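Local structure of DUF1460 domain-containing protein (Legionella pneumophila subsp. pneumophila, 2IM9) at residues I222-L227 / K302-P307; D96-T101 / R282-Q287; N132-T137 / N142-K147; A80-F85 / L202-A207. The protein is of unknown function but belongs to a family resembling N-acetylmuramoyl-L-alanine amidases, and so probably acts on cell-wall peptidoglycan. All blocks are in the same frame, centred on the assembly; numbering follows the deposited sequence. Where two conformers were deposited one is given.

The four contacts lie in one amidase-like chain. Contact 2, closest to the middle of the molecule, packs helix 95-107 on strand 278-285; contact 1, about 21 Å away between centres, reaches the same antiparallel sheet through strand 214-223. Along the chain the segments of contacts 1 and 2 alternate, as do those of 2 and 4, while contact 3 closes before contact 1 opens. Contacts 2 and 3 have centres about 16 Å apart, and Asp96 packs against Thr137. Contact 4 holds a loop to helix 195-209 and is tied to contact 3 by the Arg133-Asp83 salt bridge. Contacts 1 and 4, about 38 Å apart between centres, lie on opposite sides of the chain's centre, so the set spans the fold.

Contact 1: I222-L227 / K302-P307; sequences IPFTAL and KARSSP
Just before Phe224, whose ring packs against Ala303 and Arg304, the carbonyl oxygen of Pro223 takes two N-H groups: Ala226 N lies 3.0 Å from Pro223 O and Leu227 N 3.1 Å from it. Pro223 is the N-cap of helix 224-227, which follows directly on strand 214-223, and the two bonds belong to the start of this helix, whose first residue is Phe224. No hydrogen bond joins the two segments. The CD2 side of the Phe224 ring comes obliquely against the arginine, with CD2 4.0 Å from Arg304 CA and equally far from Arg304 CG, while Phe224 CZ reaches Ala303 CB at 4.2 Å. The guanidinium takes no part in this: ring and guanidinium planes stand 80° apart, and a bend at chi3 (87°) turns the charged end off to a salt bridge with Asp301 and a hydrogen bond to Asn231. The chain from Ala303 to Ser306 forms a type I beta turn, and Ser305 OG hydrogen-bonds to Lys302 O at 2.9 Å. Where Phe224 meets Ala303 and Arg304 the join is thus one of packing, a ring on backbone and aliphatic carbon, while the arginine's charge is settled by other residues.

Contact 2: D96-T101 / R282-Q287; sequences DTYVNT and RQASSQ
Tyr98 of helix 95-107 faces Ala284 of strand 278-285 with CA atoms 6.4 Å apart, the helix axis passing the strand axis at 7.6 Å and running 141° from its direction. This is helix-on-sheet packing in the core of an amidase-like fold, whose clan is built from helices laid on an antiparallel sheet. Tyr98 carries the contact. Its CG is anti to the backbone N (chi1 -180°), which lays the ring along the strand towards Arg282 rather than across it. Near the backbone, Tyr98 CB sits 4.0 Å from Ala284 CB; farther out, the CD2 and CE2 side runs past the peptide of Gln283, and Arg282 O lies in the ring plane at its edge, 3.8 Å from CE2. Phe93 meets the ring edge-to-face, and Val291 of the neighbouring strand also packs on it. No hydrogen bond crosses between the segments: the phenol is hydrogen-bonded to Ser61 O, and Arg282, bent at chi3, sends NE into a salt bridge with Asp293 and NH1 to Ser61 OG. Ser61 therefore ties both polar ends together. Where the two side chains pass, Tyr98 OH rests on the arginine's aliphatic part, 3.3 Å from Arg282 CG and 3.4 Å from Arg282 CD.

Contact 3: N132-T137 / N142-K147; sequences NRNHFT and NNYNQK
Thr137 and Asn142 make the tight end of this contact, where Asn142 N gives its hydrogen to Thr137 O over 2.7 Å at a nearly straight 165°. The donor stands five residues past the acceptor, one more than in regular alpha-helical spacing, an i to i+5 bond of the pi-helical type in helix 137-147. The bond leaves the carbonyl plane by 25°, and the same oxygen also lies 3.3 Å from Asn142 CB, so the side chain of Asn142 begins snug against the first carbonyl of the helix. Ile266 of strand 264-275 packs on both Thr137 and Asn142 and closes this end against the sheet. Just ahead, the N-H of the N-cap residue Phe136 is taken by the carboxylate of Asp140.

The other end is looser. Asn134, the centre of an inverse gamma turn, comes obliquely to the ring of Tyr144, with Asn134 OD1 3.4 Å from Tyr144 CD2 and the two planes 22° apart; the tyrosine was modelled in two conformers, so this touch is doubtful. The amides of Asn134 and Asn145 do not pair: their ND2 atoms are 4.2 Å apart, and each is turned to other partners, Asn134 ND2 to Thr121 O and Asn145 OD1 to Arg148 NE. Beyond Tyr144, exposed Lys147 bonds back to Asn143, its NZ 2.8 Å from Asn143 OD1. The one hydrogen bond between the segments thus lies inside the helix's first turns; the loop before it is joined to the helix by Phe136 N and Asp140, and to helix 111-122 by Asn134.

Contact 4: A80-F85 / L202-A207; sequences ARYDQF and LVELKA
Glu204 of helix 195-209 is gripped from the side by Arg81, in a salt bridge that uses both carboxylate oxygens. It joins the loop between helices 53-63 and 95-107 to a helix within a predicted coiled-coil range. Arg81 NE lies 2.9 Å from Glu204 OE2 and Arg81 NH2 2.8 Å from Glu204 OE1, each bond nearly straight, each within the guanidinium plane and each on a syn lone pair. The two flat groups are 11° from coplanar, which fixes the carboxylate's rotation. The bend at chi2 (56°) is what turns the arginine chain round to present this edge. Tyr82 OH comes within 2.5 Å of the same Glu204 OE2, a weak bond whose proton is not settled, with ring and carboxylate almost perpendicular.

Beside the carboxylate, the tyrosine ring is sandwiched. Arg81 CG lies against one face towards the rim, and on the other face Leu205 CD1 sits 4.0 Å from the centroid of the Tyr82 ring, almost on its normal, a CH-pi contact; Leu205 CB adds an approach of 3.7 Å to Tyr82 CE1.

Several polar groups of the loop have partners of their own. Gln84 NE2 bonds back to Ala80 O at 2.8 Å while its OE1 accepts from Gln191 N. Asp83 OD1 takes Phe85 N at 3.2 Å in an Asx turn, while OD2 makes salt bridges to Arg189 and Arg133. Arg81 O receives Arg201 NH1 from the helix itself. Glu204 offsets the charge of Arg81, with Lys200 also nearby, and would probably stay ionised, holding loop 80-85 to the helix by charge over an apolar seat.

Contact 1: I222-L227 / K302-P307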
loop_
_atom_site.group_PDB
_atom_site.type_symbol
_atom_site.label_atom_id
_atom_site.label_comp_id
_atom_site.label_asym_id
_atom_site.label_seq_id
_atom_site.Cartn_x
_atom_site.Cartn_y
_atom_site.Cartn_z
ATOM N N ILE A 222 4.051 2.518 -16.483
ATOM C CA ILE A 222 5.132 2.388 -17.452
ATOM C C ILE A 222 5.186 0.913 -17.796
ATOM O O ILE A 222 5.396 0.073 -16.916
ATOM C CB ILE A 222 6.474 2.798 -16.859
ATOM C CG1 ILE A 222 6.435 4.253 -16.376
ATOM C CG2 ILE A 222 7.595 2.686 -17.910
ATOM C CD1 ILE A 222 7.659 4.610 -15.573
ATOM N N PRO A 223 4.986 0.584 -19.078
ATOM C CA PRO A 223 4.923 -0.806 -19.518
ATOM C C PRO A 223 6.292 -1.488 -19.595
ATOM O O PRO A 223 7.306 -0.820 -19.847
ATOM C CB PRO A 223 4.356 -0.679 -20.933
ATOM C CG PRO A 223 4.826 0.605 -21.396
ATOM C CD PRO A 223 4.776 1.515 -20.204
ATOM N N PHE A 224 6.304 -2.810 -19.422
ATOM C CA PHE A 224 7.537 -3.587 -19.541
ATOM C C PHE A 224 8.100 -3.522 -20.956
ATOM O O PHE A 224 9.313 -3.657 -21.148
ATOM C CB PHE A 224 7.342 -5.049 -19.124
ATOM C CG PHE A 224 7.060 -5.243 -17.658
ATOM C CD1 PHE A 224 7.583 -4.380 -16.701
ATOM C CD2 PHE A 224 6.273 -6.320 -17.234
ATOM C CE1 PHE A 224 7.323 -4.571 -15.349
ATOM C CE2 PHE A 224 6.023 -6.534 -15.895
ATOM C CZ PHE A 224 6.538 -5.645 -14.936
ATOM N N THR A 225 7.230 -3.306 -21.936
ATOM C CA THR A 225 7.685 -3.149 -23.323
ATOM C C THR A 225 8.619 -1.938 -23.466
ATOM O O THR A 225 9.446 -1.885 -24.394
ATOM C CB THR A 225 6.507 -3.011 -24.299
ATOM O OG1 THR A 225 5.683 -1.904 -23.899
ATOM C CG2 THR A 225 5.692 -4.296 -24.317
ATOM N N ALA A 226 8.487 -0.972 -22.556
ATOM C CA ALA A 226 9.362 0.201 -22.522
ATOM C C ALA A 226 10.560 -0.034 -21.607
ATOM O O ALA A 226 11.696 0.231 -21.974
ATOM C CB ALA A 226 8.581 1.439 -22.079
ATOM N N LEU A 227 10.298 -0.543 -20.409
ATOM C CA LEU A 227 11.339 -0.713 -19.401
ATOM C C LEU A 227 12.351 -1.771 -19.804
ATOM O O LEU A 227 13.491 -1.750 -19.339
ATOM C CB LEU A 227 10.722 -1.091 -18.056
ATOM C CG LEU A 227 9.977 0.017 -17.319
ATOM C CD1 LEU A 227 9.267 -0.604 -16.122
ATOM C CD2 LEU A 227 10.929 1.103 -16.839
ATOM N N LYS A 302 11.911 -10.666 -13.775
ATOM C CA LYS A 302 11.227 -11.912 -13.416
ATOM C C LYS A 302 9.709 -11.776 -13.544
ATOM O O LYS A 302 9.030 -12.726 -13.931
ATOM C CB LYS A 302 11.584 -12.340 -11.991
ATOM C CG LYS A 302 13.058 -12.651 -11.784
ATOM C CD LYS A 302 13.342 -12.922 -10.314
ATOM C CE LYS A 302 14.811 -13.289 -10.074
ATOM N NZ LYS A 302 15.723 -12.104 -10.204
ATOM N N ALA A 303 9.179 -10.597 -13.223
ATOM C CA ALA A 303 7.731 -10.361 -13.302
ATOM C C ALA A 303 7.219 -10.337 -14.741
ATOM O O ALA A 303 6.046 -10.623 -14.982
ATOM C CB ALA A 303 7.346 -9.063 -12.564
ATOM N N ARG A 304 8.103 -10.014 -15.689
ATOM C CA ARG A 304 7.785 -9.984 -17.131
ATOM C C ARG A 304 7.128 -11.248 -17.659
ATOM O O ARG A 304 6.326 -11.184 -18.590
ATOM C CB ARG A 304 9.053 -9.776 -17.967
ATOM C CG ARG A 304 9.620 -8.400 -17.993
ATOM C CD ARG A 304 11.046 -8.456 -18.537
ATOM N NE ARG A 304 11.069 -8.368 -19.990
ATOM C CZ ARG A 304 12.075 -8.752 -20.774
ATOM N NH1 ARG A 304 13.178 -9.305 -20.275
ATOM N NH2 ARG A 304 11.953 -8.598 -22.082
ATOM N N SER A 305 7.500 -12.396 -17.100
ATOM C CA SER A 305 7.005 -13.679 -17.594
ATOM C C SER A 305 5.534 -13.899 -17.219
ATOM O O SER A 305 4.862 -14.783 -17.767
ATOM C CB SER A 305 7.886 -14.839 -17.117
ATOM O OG SER A 305 8.035 -14.832 -15.712
ATOM N N SER A 306 5.030 -13.081 -16.300
ATOM C CA SER A 306 3.616 -13.128 -15.925
ATOM C C SER A 306 2.681 -12.763 -17.086
ATOM O O SER A 306 2.899 -11.770 -17.784
ATOM C CB SER A 306 3.354 -12.192 -14.741
ATOM O OG SER A 306 1.956 -12.018 -14.541
ATOM N N PRO A 307 1.612 -13.549 -17.296
ATOM C CA PRO A 307 0.663 -13.136 -18.324
ATOM C C PRO A 307 -0.101 -11.849 -17.968
ATOM O O PRO A 307 -0.585 -11.170 -18.869
ATOM C CB PRO A 307 -0.306 -14.324 -18.400
ATOM C CG PRO A 307 -0.222 -14.967 -17.075
ATOM C CD PRO A 307 1.211 -14.810 -16.646
#

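Contact 2: D96-T101 / R282-Q287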
loop_
_atom_site.group_PDB
_atom_site.type_symbol
_atom_site.label_atom_id
_atom_site.label_comp_id
_atom_site.label_asym_id
_atom_site.label_seq_id
_atom_site.Cartn_x
_atom_site.Cartn_y
_atom_site.Cartn_z
ATOM N N ASP A 96 0.673 -3.674 1.890
ATOM C CA ASP A 96 -0.099 -2.438 2.088
ATOM C C ASP A 96 0.185 -1.813 3.444
ATOM O O ASP A 96 0.390 -0.612 3.540
ATOM C CB ASP A 96 -1.609 -2.729 2.009
ATOM C CG ASP A 96 -2.011 -3.434 0.735
ATOM O OD1 ASP A 96 -1.700 -2.920 -0.348
ATOM O OD2 ASP A 96 -2.658 -4.503 0.824
ATOM N N THR A 97 0.182 -2.622 4.497
ATOM C CA THR A 97 0.408 -2.082 5.838
ATOM C C THR A 97 1.846 -1.584 6.024
ATOM O O THR A 97 2.087 -0.639 6.790
ATOM C CB THR A 97 -0.012 -3.060 6.955
ATOM O OG1 THR A 97 0.914 -4.150 7.023
ATOM C CG2 THR A 97 -1.436 -3.615 6.692
ATOM N N TYR A 98 2.801 -2.204 5.341
ATOM C CA TYR A 98 4.169 -1.709 5.378
ATOM C C TYR A 98 4.249 -0.288 4.835
ATOM O O TYR A 98 4.799 0.606 5.468
ATOM C CB TYR A 98 5.089 -2.648 4.601
ATOM C CG TYR A 98 6.532 -2.238 4.583
ATOM C CD1 TYR A 98 7.265 -2.113 5.769
ATOM C CD2 TYR A 98 7.198 -2.017 3.367
ATOM C CE1 TYR A 98 8.616 -1.738 5.737
ATOM C CE2 TYR A 98 8.529 -1.638 3.334
ATOM C CZ TYR A 98 9.233 -1.520 4.514
ATOM O OH TYR A 98 10.554 -1.162 4.462
ATOM N N VAL A 99 3.693 -0.072 3.647
ATOM C CA VAL A 99 3.774 1.252 3.037
ATOM C C VAL A 99 3.028 2.280 3.899
ATOM O O VAL A 99 3.548 3.373 4.162
ATOM C CB VAL A 99 3.280 1.185 1.579
ATOM C CG1 VAL A 99 3.025 2.576 1.007
ATOM C CG2 VAL A 99 4.318 0.460 0.726
ATOM N N ASN A 100 1.832 1.917 4.361
ATOM C CA ASN A 100 1.042 2.820 5.204
ATOM C C ASN A 100 1.760 3.183 6.503
ATOM O O ASN A 100 1.746 4.345 6.938
ATOM C CB ASN A 100 -0.292 2.164 5.554
ATOM C CG ASN A 100 -1.339 2.371 4.477
ATOM O OD1 ASN A 100 -1.359 3.401 3.817
ATOM N ND2 ASN A 100 -2.229 1.394 4.314
ATOM N N THR A 101 2.367 2.186 7.124
ATOM C CA THR A 101 3.046 2.416 8.402
ATOM C C THR A 101 4.282 3.299 8.191
ATOM O O THR A 101 4.468 4.295 8.899
ATOM C CB THR A 101 3.428 1.108 9.075
ATOM O OG1 THR A 101 2.230 0.359 9.315
ATOM C CG2 THR A 101 4.122 1.395 10.393
ATOM N N ARG A 282 11.891 -2.059 -2.026
ATOM C CA ARG A 282 11.821 -2.422 -0.613
ATOM C C ARG A 282 10.367 -2.683 -0.260
ATOM O O ARG A 282 9.533 -1.802 -0.375
ATOM C CB ARG A 282 12.397 -1.299 0.246
ATOM C CG ARG A 282 12.411 -1.618 1.746
ATOM C CD ARG A 282 13.217 -0.555 2.485
ATOM N NE ARG A 282 14.651 -0.699 2.233
ATOM C CZ ARG A 282 15.548 0.239 2.516
ATOM N NH1 ARG A 282 15.170 1.396 3.050
ATOM N NH2 ARG A 282 16.834 0.018 2.259
ATOM N N GLN A 283 10.053 -3.917 0.131
ATOM C CA GLN A 283 8.647 -4.279 0.348
ATOM C C GLN A 283 8.493 -5.475 1.254
ATOM O O GLN A 283 9.455 -6.195 1.510
ATOM C CB GLN A 283 7.870 -4.515 -0.970
ATOM C CG GLN A 283 8.696 -4.875 -2.169
ATOM C CD GLN A 283 9.154 -6.330 -2.182
ATOM O OE1 GLN A 283 8.334 -7.260 -2.249
ATOM N NE2 GLN A 283 10.472 -6.526 -2.192
ATOM N N ALA A 284 7.279 -5.633 1.769
ATOM C CA ALA A 284 6.907 -6.779 2.580
ATOM C C ALA A 284 6.487 -7.852 1.591
ATOM O O ALA A 284 5.494 -7.691 0.859
ATOM C CB ALA A 284 5.764 -6.408 3.528
ATOM N N SER A 285 7.274 -8.924 1.560
ATOM C CA SER A 285 7.181 -9.946 0.530
ATOM C C SER A 285 6.647 -11.263 1.075
ATOM O O SER A 285 7.251 -11.846 1.973
ATOM C CB SER A 285 8.573 -10.167 -0.070
ATOM O OG SER A 285 8.598 -11.315 -0.902
ATOM N N SER A 286 5.530 -11.723 0.518
ATOM C CA SER A 286 4.965 -13.030 0.860
ATOM C C SER A 286 5.877 -14.167 0.400
ATOM O O SER A 286 5.905 -15.235 1.013
ATOM C CB SER A 286 3.583 -13.196 0.242
ATOM O OG SER A 286 3.676 -13.318 -1.166
ATOM N N GLN A 287 6.627 -13.923 -0.669
ATOM C CA GLN A 287 7.555 -14.914 -1.217
ATOM C C GLN A 287 8.763 -15.116 -0.292
ATOM O O GLN A 287 9.161 -16.256 -0.017
ATOM C CB GLN A 287 8.001 -14.490 -2.614
ATOM C CG GLN A 287 8.958 -15.463 -3.295
ATOM C CD GLN A 287 9.653 -14.853 -4.504
ATOM O OE1 GLN A 287 9.120 -13.947 -5.165
ATOM N NE2 GLN A 287 10.853 -15.348 -4.802
#

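Contact 3: N132-T137 / N142-K147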
loop_
_atom_site.group_PDB
_atom_site.type_symbol
_atom_site.label_atom_id
_atom_site.label_comp_id
_atom_site.label_asym_id
_atom_site.label_seq_id
_atom_site.Cartn_x
_atom_site.Cartn_y
_atom_site.Cartn_z
ATOM N N ASN A 132 -14.958 2.148 5.402
ATOM C CA ASN A 132 -14.144 3.332 5.098
ATOM C C ASN A 132 -12.668 2.994 4.875
ATOM O O ASN A 132 -11.893 3.824 4.408
ATOM C CB ASN A 132 -14.257 4.378 6.214
ATOM C CG ASN A 132 -15.522 5.204 6.139
ATOM O OD1 ASN A 132 -16.254 5.176 5.147
ATOM N ND2 ASN A 132 -15.788 5.955 7.205
ATOM N N ARG A 133 -12.244 1.794 5.243
ATOM C CA ARG A 133 -10.850 1.429 5.022
ATOM C C ARG A 133 -10.524 1.548 3.535
ATOM O O ARG A 133 -11.346 1.223 2.677
ATOM C CB ARG A 133 -10.569 0.008 5.519
ATOM C CG ARG A 133 -9.072 -0.184 5.888
ATOM C CD ARG A 133 -8.678 -1.653 5.991
ATOM N NE ARG A 133 -9.342 -2.356 7.094
ATOM C CZ ARG A 133 -9.285 -3.674 7.290
ATOM N NH1 ARG A 133 -8.572 -4.440 6.450
ATOM N NH2 ARG A 133 -9.930 -4.232 8.321
ATOM N N ASN A 134 -9.327 2.039 3.224
ATOM C CA ASN A 134 -8.917 2.172 1.825
ATOM C C ASN A 134 -8.494 0.831 1.228
ATOM O O ASN A 134 -7.327 0.628 0.901
ATOM C CB ASN A 134 -7.802 3.203 1.715
ATOM C CG ASN A 134 -8.302 4.601 1.889
ATOM O OD1 ASN A 134 -9.412 4.927 1.460
ATOM N ND2 ASN A 134 -7.472 5.469 2.504
ATOM N N HIS A 135 -9.451 -0.073 1.071
ATOM C CA HIS A 135 -9.169 -1.440 0.612
ATOM C C HIS A 135 -8.515 -1.547 -0.762
ATOM O O HIS A 135 -7.638 -2.390 -0.976
ATOM C CB HIS A 135 -10.452 -2.279 0.592
ATOM C CG HIS A 135 -11.035 -2.514 1.945
ATOM N ND1 HIS A 135 -10.478 -3.390 2.856
ATOM C CD2 HIS A 135 -12.134 -1.993 2.537
ATOM C CE1 HIS A 135 -11.207 -3.379 3.961
ATOM N NE2 HIS A 135 -12.223 -2.548 3.786
ATOM N N PHE A 136 -8.974 -0.721 -1.702
ATOM C CA PHE A 136 -8.483 -0.812 -3.080
ATOM C C PHE A 136 -7.411 0.230 -3.337
ATOM O O PHE A 136 -7.633 1.436 -3.196
ATOM C CB PHE A 136 -9.631 -0.674 -4.074
ATOM C CG PHE A 136 -10.570 -1.838 -4.047
ATOM C CD1 PHE A 136 -10.330 -2.945 -4.852
ATOM C CD2 PHE A 136 -11.668 -1.848 -3.188
ATOM C CE1 PHE A 136 -11.172 -4.047 -4.822
ATOM C CE2 PHE A 136 -12.538 -2.963 -3.139
ATOM C CZ PHE A 136 -12.284 -4.063 -3.960
ATOM N N THR A 137 -6.236 -0.244 -3.693
ATOM C CA THR A 137 -5.098 0.647 -3.903
ATOM C C THR A 137 -5.380 1.774 -4.892
ATOM O O THR A 137 -4.924 2.917 -4.684
ATOM C CB THR A 137 -3.847 -0.169 -4.271
ATOM O OG1 THR A 137 -3.667 -1.158 -3.244
ATOM C CG2 THR A 137 -2.610 0.717 -4.313
ATOM N N ASN A 142 -4.906 5.382 -3.581
ATOM C CA ASN A 142 -4.316 6.399 -4.460
ATOM C C ASN A 142 -5.235 7.626 -4.543
ATOM O O ASN A 142 -4.786 8.763 -4.370
ATOM C CB ASN A 142 -4.118 5.856 -5.875
ATOM C CG ASN A 142 -2.948 4.902 -5.997
ATOM O OD1 ASN A 142 -2.189 4.678 -5.049
ATOM N ND2 ASN A 142 -2.779 4.352 -7.191
ATOM N N ASN A 143 -6.514 7.395 -4.816
ATOM C CA ASN A 143 -7.453 8.501 -5.032
ATOM C C ASN A 143 -7.522 9.453 -3.835
ATOM O O ASN A 143 -7.298 10.669 -3.972
ATOM C CB ASN A 143 -8.836 7.934 -5.368
ATOM C CG ASN A 143 -9.885 9.009 -5.495
ATOM O OD1 ASN A 143 -9.819 9.845 -6.386
ATOM N ND2 ASN A 143 -10.850 9.004 -4.576
ATOM N N TYR A 144 -7.791 8.889 -2.665
ATOM C CA TYR A 144 -7.964 9.697 -1.459
ATOM C C TYR A 144 -6.673 10.341 -0.985
ATOM O O TYR A 144 -6.687 11.500 -0.537
ATOM C CB TYR A 144 -8.656 8.907 -0.340
ATOM C CG TYR A 144 -10.115 8.649 -0.635
ATOM C CD1 TYR A 144 -10.982 9.706 -0.923
ATOM C CD2 TYR A 144 -10.629 7.356 -0.640
ATOM C CE1 TYR A 144 -12.321 9.481 -1.217
ATOM C CE2 TYR A 144 -11.969 7.119 -0.935
ATOM C CZ TYR A 144 -12.807 8.188 -1.222
ATOM O OH TYR A 144 -14.130 7.974 -1.503
ATOM N N ASN A 145 -5.556 9.625 -1.094
ATOM C CA ASN A 145 -4.294 10.188 -0.622
ATOM C C ASN A 145 -3.707 11.222 -1.587
ATOM O O ASN A 145 -2.952 12.098 -1.169
ATOM C CB ASN A 145 -3.311 9.083 -0.192
ATOM C CG ASN A 145 -3.727 8.427 1.116
ATOM O OD1 ASN A 145 -3.903 9.103 2.132
ATOM N ND2 ASN A 145 -3.903 7.101 1.100
ATOM N N GLN A 146 -4.088 11.142 -2.859
ATOM C CA GLN A 146 -3.747 12.188 -3.819
ATOM C C GLN A 146 -4.609 13.412 -3.553
ATOM O O GLN A 146 -4.091 14.541 -3.479
ATOM C CB GLN A 146 -3.925 11.709 -5.260
ATOM C CG GLN A 146 -2.804 10.803 -5.755
ATOM C CD GLN A 146 -3.198 9.977 -6.982
ATOM O OE1 GLN A 146 -2.490 9.025 -7.372
ATOM N NE2 GLN A 146 -4.336 10.310 -7.579
ATOM N N LYS A 147 -5.910 13.184 -3.373
ATOM C CA LYS A 147 -6.867 14.287 -3.159
ATOM C C LYS A 147 -6.500 15.136 -1.948
ATOM O O LYS A 147 -6.618 16.370 -1.988
ATOM C CB LYS A 147 -8.320 13.776 -3.099
ATOM C CG LYS A 147 -8.850 13.282 -4.458
ATOM C CD LYS A 147 -9.800 14.263 -5.151
ATOM C CE LYS A 147 -10.156 13.801 -6.579
ATOM N NZ LYS A 147 -10.808 12.441 -6.650
#

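Contact 4: A80-F85 / L202-A207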
loop_
_atom_site.group_PDB
_atom_site.type_symbol
_atom_site.label_atom_id
_atom_site.label_comp_id
_atom_site.label_asym_id
_atom_site.label_seq_id
_atom_site.Cartn_x
_atom_site.Cartn_y
_atom_site.Cartn_z
ATOM N N ALA A 80 -13.335 -3.956 17.739
ATOM C CA ALA A 80 -13.905 -3.569 16.450
ATOM C C ALA A 80 -15.075 -4.469 16.056
ATOM O O ALA A 80 -15.147 -5.620 16.478
ATOM C CB ALA A 80 -12.827 -3.583 15.363
ATOM N N ARG A 81 -15.986 -3.951 15.240
ATOM C CA ARG A 81 -17.196 -4.711 14.910
ATOM C C ARG A 81 -16.874 -5.880 13.978
ATOM O O ARG A 81 -17.416 -6.975 14.151
ATOM C CB ARG A 81 -18.246 -3.786 14.273
ATOM C CG ARG A 81 -19.579 -4.502 13.877
ATOM C CD ARG A 81 -20.229 -5.229 15.048
ATOM N NE ARG A 81 -21.607 -5.619 14.724
ATOM C CZ ARG A 81 -22.436 -6.181 15.594
ATOM N NH1 ARG A 81 -22.031 -6.414 16.842
ATOM N NH2 ARG A 81 -23.668 -6.494 15.221
ATOM N N TYR A 82 -16.022 -5.642 12.973
ATOM C CA TYR A 82 -15.795 -6.662 11.927
ATOM C C TYR A 82 -14.393 -7.249 11.926
ATOM O O TYR A 82 -14.221 -8.429 11.626
ATOM C CB TYR A 82 -16.120 -6.101 10.524
ATOM C CG TYR A 82 -17.498 -5.499 10.490
ATOM C CD1 TYR A 82 -18.633 -6.315 10.483
ATOM C CD2 TYR A 82 -17.671 -4.111 10.489
ATOM C CE1 TYR A 82 -19.934 -5.753 10.497
ATOM C CE2 TYR A 82 -18.961 -3.536 10.486
ATOM C CZ TYR A 82 -20.078 -4.374 10.496
ATOM O OH TYR A 82 -21.344 -3.839 10.514
ATOM N N ASP A 83 -13.385 -6.429 12.224
ATOM C CA ASP A 83 -12.001 -6.881 12.109
ATOM C C ASP A 83 -11.186 -6.345 13.274
ATOM O O ASP A 83 -10.821 -5.171 13.288
ATOM C CB ASP A 83 -11.384 -6.421 10.772
ATOM C CG ASP A 83 -10.001 -7.015 10.525
ATOM O OD1 ASP A 83 -9.389 -7.607 11.474
ATOM O OD2 ASP A 83 -9.528 -6.921 9.369
ATOM N N GLN A 84 -10.920 -7.220 14.246
ATOM C CA GLN A 84 -10.298 -6.826 15.530
ATOM C C GLN A 84 -8.784 -7.023 15.550
ATOM O O GLN A 84 -8.152 -7.053 16.626
ATOM C CB GLN A 84 -10.973 -7.590 16.686
ATOM C CG GLN A 84 -12.506 -7.339 16.756
ATOM C CD GLN A 84 -13.173 -8.041 17.942
ATOM O OE1 GLN A 84 -12.665 -9.043 18.465
ATOM N NE2 GLN A 84 -14.319 -7.518 18.357
ATOM N N PHE A 85 -8.189 -7.143 14.362
ATOM C CA PHE A 85 -6.732 -7.064 14.267
ATOM C C PHE A 85 -6.265 -5.642 14.650
ATOM O O PHE A 85 -7.065 -4.683 14.599
ATOM C CB PHE A 85 -6.270 -7.438 12.856
ATOM C CG PHE A 85 -5.847 -8.877 12.714
ATOM C CD1 PHE A 85 -6.675 -9.918 13.166
ATOM C CD2 PHE A 85 -4.605 -9.195 12.174
ATOM C CE1 PHE A 85 -6.288 -11.246 13.054
ATOM C CE2 PHE A 85 -4.204 -10.544 12.046
ATOM C CZ PHE A 85 -5.066 -11.565 12.485
ATOM N N LEU A 202 -21.149 -10.872 9.294
ATOM C CA LEU A 202 -20.946 -10.882 7.833
ATOM C C LEU A 202 -22.190 -10.417 7.060
ATOM O O LEU A 202 -22.076 -9.606 6.148
ATOM C CB LEU A 202 -20.503 -12.249 7.341
ATOM C CG LEU A 202 -20.089 -12.270 5.861
ATOM C CD1 LEU A 202 -18.891 -11.363 5.571
ATOM C CD2 LEU A 202 -19.839 -13.763 5.465
ATOM N N VAL A 203 -23.377 -10.916 7.420
ATOM C CA VAL A 203 -24.627 -10.468 6.771
ATOM C C VAL A 203 -24.812 -8.968 6.946
ATOM O O VAL A 203 -25.217 -8.260 6.019
ATOM C CB VAL A 203 -25.891 -11.224 7.341
ATOM C CG1 VAL A 203 -27.178 -10.605 6.795
ATOM C CG2 VAL A 203 -25.791 -12.707 7.047
ATOM N N GLU A 204 -24.498 -8.486 8.142
ATOM C CA GLU A 204 -24.613 -7.064 8.453
ATOM C C GLU A 204 -23.675 -6.222 7.582
ATOM O O GLU A 204 -24.072 -5.189 6.999
ATOM C CB GLU A 204 -24.284 -6.874 9.918
ATOM C CG GLU A 204 -24.384 -5.469 10.435
ATOM C CD GLU A 204 -23.951 -5.452 11.883
ATOM O OE1 GLU A 204 -24.775 -5.803 12.755
ATOM O OE2 GLU A 204 -22.768 -5.136 12.147
ATOM N N LEU A 205 -22.431 -6.680 7.492
ATOM C CA LEU A 205 -21.425 -6.022 6.680
ATOM C C LEU A 205 -21.807 -6.052 5.195
ATOM O O LEU A 205 -21.652 -5.050 4.481
ATOM C CB LEU A 205 -20.063 -6.704 6.878
ATOM C CG LEU A 205 -18.896 -6.042 6.128
ATOM C CD1 LEU A 205 -18.698 -4.567 6.538
ATOM C CD2 LEU A 205 -17.627 -6.891 6.265
ATOM N N LYS A 206 -22.309 -7.194 4.719
ATOM C CA LYS A 206 -22.696 -7.284 3.302
ATOM C C LYS A 206 -23.870 -6.375 2.964
ATOM O O LYS A 206 -23.966 -5.837 1.836
ATOM C CB LYS A 206 -23.034 -8.719 2.939
ATOM C CG LYS A 206 -21.800 -9.589 2.816
ATOM C CD LYS A 206 -22.204 -10.986 2.404
ATOM C CE LYS A 206 -20.972 -11.838 2.171
ATOM N NZ LYS A 206 -21.372 -13.149 1.620
ATOM N N ALA A 207 -24.763 -6.200 3.936
ATOM C CA ALA A 207 -25.916 -5.321 3.745
ATOM C C ALA A 207 -25.439 -3.895 3.509
ATOM O O ALA A 207 -25.990 -3.188 2.652
ATOM C CB ALA A 207 -26.891 -5.406 4.924
#